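Local coordinates for hypothetical Membrane Spanning Protein (Bacillus cereus, PDB 2FB5) that catalyses the condensation of two ATP molecules into the signalling nucleotide cyclic di-AMP and is required for efficient spore formation, at residues 72-77 and 141-146. Numbering follows the deposited sequence.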
# COMPACT_ATOMS: atom_id res chain seq x y z
N PRO A 72 0.40 0.35 12.59
CA PRO A 72 0.13 1.69 12.09
C PRO A 72 -0.35 2.68 13.14
O PRO A 72 -0.40 3.89 12.88
CB PRO A 72 -1.00 1.47 11.06
CG PRO A 72 -1.00 0.01 10.79
CD PRO A 72 -0.57 -0.63 12.05
N TYR A 73 -0.71 2.18 14.33
CA TYR A 73 -1.40 3.00 15.32
C TYR A 73 -0.67 3.18 16.63
O TYR A 73 -1.00 4.08 17.42
CB TYR A 73 -2.82 2.46 15.55
CG TYR A 73 -3.57 2.33 14.25
CD1 TYR A 73 -4.02 3.46 13.59
CD2 TYR A 73 -3.81 1.07 13.69
CE1 TYR A 73 -4.69 3.35 12.40
CE2 TYR A 73 -4.48 0.95 12.49
CZ TYR A 73 -4.92 2.10 11.85
OH TYR A 73 -5.58 2.01 10.67
N THR A 74 0.32 2.33 16.88
CA THR A 74 1.13 2.47 18.07
C THR A 74 2.54 1.98 17.81
O THR A 74 2.75 1.12 16.96
CB THR A 74 0.50 1.73 19.30
OG1 THR A 74 1.40 1.81 20.41
CG2 THR A 74 0.21 0.25 18.99
N GLU A 75 3.50 2.54 18.53
CA GLU A 75 4.86 2.03 18.49
C GLU A 75 5.15 1.26 19.77
O GLU A 75 6.29 0.90 20.04
CB GLU A 75 5.84 3.18 18.33
CG GLU A 75 5.67 3.93 17.02
CD GLU A 75 6.30 5.32 17.03
OE1 GLU A 75 6.67 5.83 18.11
OE2 GLU A 75 6.42 5.92 15.94
N SER A 76 4.10 1.04 20.57
CA SER A 76 4.27 0.40 21.87
C SER A 76 3.78 -1.06 21.96
O SER A 76 3.53 -1.55 23.05
CB SER A 76 3.59 1.24 22.96
OG SER A 76 4.24 2.49 23.12
N SER A 77 3.67 -1.76 20.85
CA SER A 77 3.07 -3.11 20.91
C SER A 77 3.93 -4.12 21.67
O SER A 77 3.39 -5.04 22.27
CB SER A 77 2.67 -3.63 19.52
OG SER A 77 3.84 -3.93 18.77
N LYS A 141 -3.51 5.55 23.30
CA LYS A 141 -3.42 6.25 22.03
C LYS A 141 -1.94 6.34 21.71
O LYS A 141 -1.21 7.05 22.38
CB LYS A 141 -4.02 7.65 22.14
CG LYS A 141 -3.78 8.55 20.93
CD LYS A 141 -4.64 8.14 19.75
CE LYS A 141 -4.59 9.18 18.64
NZ LYS A 141 -5.61 8.87 17.60
N ASN A 142 -1.52 5.60 20.69
CA ASN A 142 -0.12 5.53 20.29
C ASN A 142 0.77 5.09 21.46
O ASN A 142 0.66 3.94 21.90
CB ASN A 142 0.34 6.86 19.63
CG ASN A 142 1.63 6.71 18.82
OD1 ASN A 142 2.11 5.60 18.58
ND2 ASN A 142 2.19 7.85 18.40
N ASN A 143 1.61 5.98 21.99
CA ASN A 143 2.53 5.60 23.06
C ASN A 143 2.15 6.20 24.42
O ASN A 143 2.99 6.34 25.31
CB ASN A 143 3.99 5.97 22.69
CG ASN A 143 4.41 5.44 21.32
OD1 ASN A 143 4.90 6.21 20.47
ND2 ASN A 143 4.19 4.15 21.09
N HIS A 144 0.87 6.55 24.58
CA HIS A 144 0.37 7.08 25.85
C HIS A 144 -0.76 6.22 26.40
O HIS A 144 -1.55 5.67 25.64
CB HIS A 144 -0.16 8.52 25.69
CG HIS A 144 0.91 9.54 25.48
ND1 HIS A 144 1.43 10.30 26.52
CD2 HIS A 144 1.56 9.95 24.37
CE1 HIS A 144 2.36 11.11 26.05
NE2 HIS A 144 2.47 10.92 24.75
N ILE A 145 -0.82 6.12 27.72
CA ILE A 145 -1.98 5.60 28.41
C ILE A 145 -2.82 6.84 28.67
O ILE A 145 -2.46 7.68 29.50
CB ILE A 145 -1.57 4.85 29.71
CG1 ILE A 145 -0.79 3.58 29.35
CG2 ILE A 145 -2.78 4.55 30.61
CD1 ILE A 145 -0.06 2.93 30.53
N VAL A 146 -3.91 6.99 27.92
CA VAL A 146 -4.74 8.18 28.05
C VAL A 146 -5.43 8.18 29.42
O VAL A 146 -5.41 9.18 30.13
CB VAL A 146 -5.82 8.26 26.93
CG1 VAL A 146 -6.67 9.52 27.07
CG2 VAL A 146 -5.17 8.22 25.54
O HOH W 1 -3.08 4.10 19.17
O HOH W 2 4.18 7.59 16.07
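T74 donates its hydroxyl to the backbone carbonyl of N142, with OG1 2.7 Å from O. The donor does not lie in the plane of that carbonyl but stands above it, 53° out. With OG1 anti to the backbone N (chi1 175°), the hydroxyl can serve both segments: T74 OG1 also accepts from S76 N at 2.8 Å, closing an ST turn. A short β-branched alcohol suits a buried position that needs a donor and an acceptor on one atom. Beside this bond, a water joins Y73 O, 2.7 Å away, to the backbone N of N142, and the CA-H of N142 points at the same Y73 oxygen.

N142 adds its side chain. Its OD1 receives a weak, bent bond from E75 N (3.4 Å), while ND2 reaches the carboxylate of E75 through a second water, weakly held on the glutamate side. An amide, with an acceptor and a donor on one head, fits both tasks.

N142 and N143 are the central residues of a type II' turn from K141 to H144, the β-hairpin connection between antiparallel strands 137-141 and 144-150 of the mixed sheet in the cyclase domain. The facing segment links helix 47-70 of the long helical pair to helix 77-90, with S76 at the N-cap position, so the contact sets the hairpin tip against the passage from the helical region into the domain.

Farther out, the end of the N143 side chain lies against the CB atoms of both E75 and S76. Its amide plane is turned 30° from the E75 carboxylate. S76, small enough for this buried spot, also touches L118, whose backbone bonds to N143.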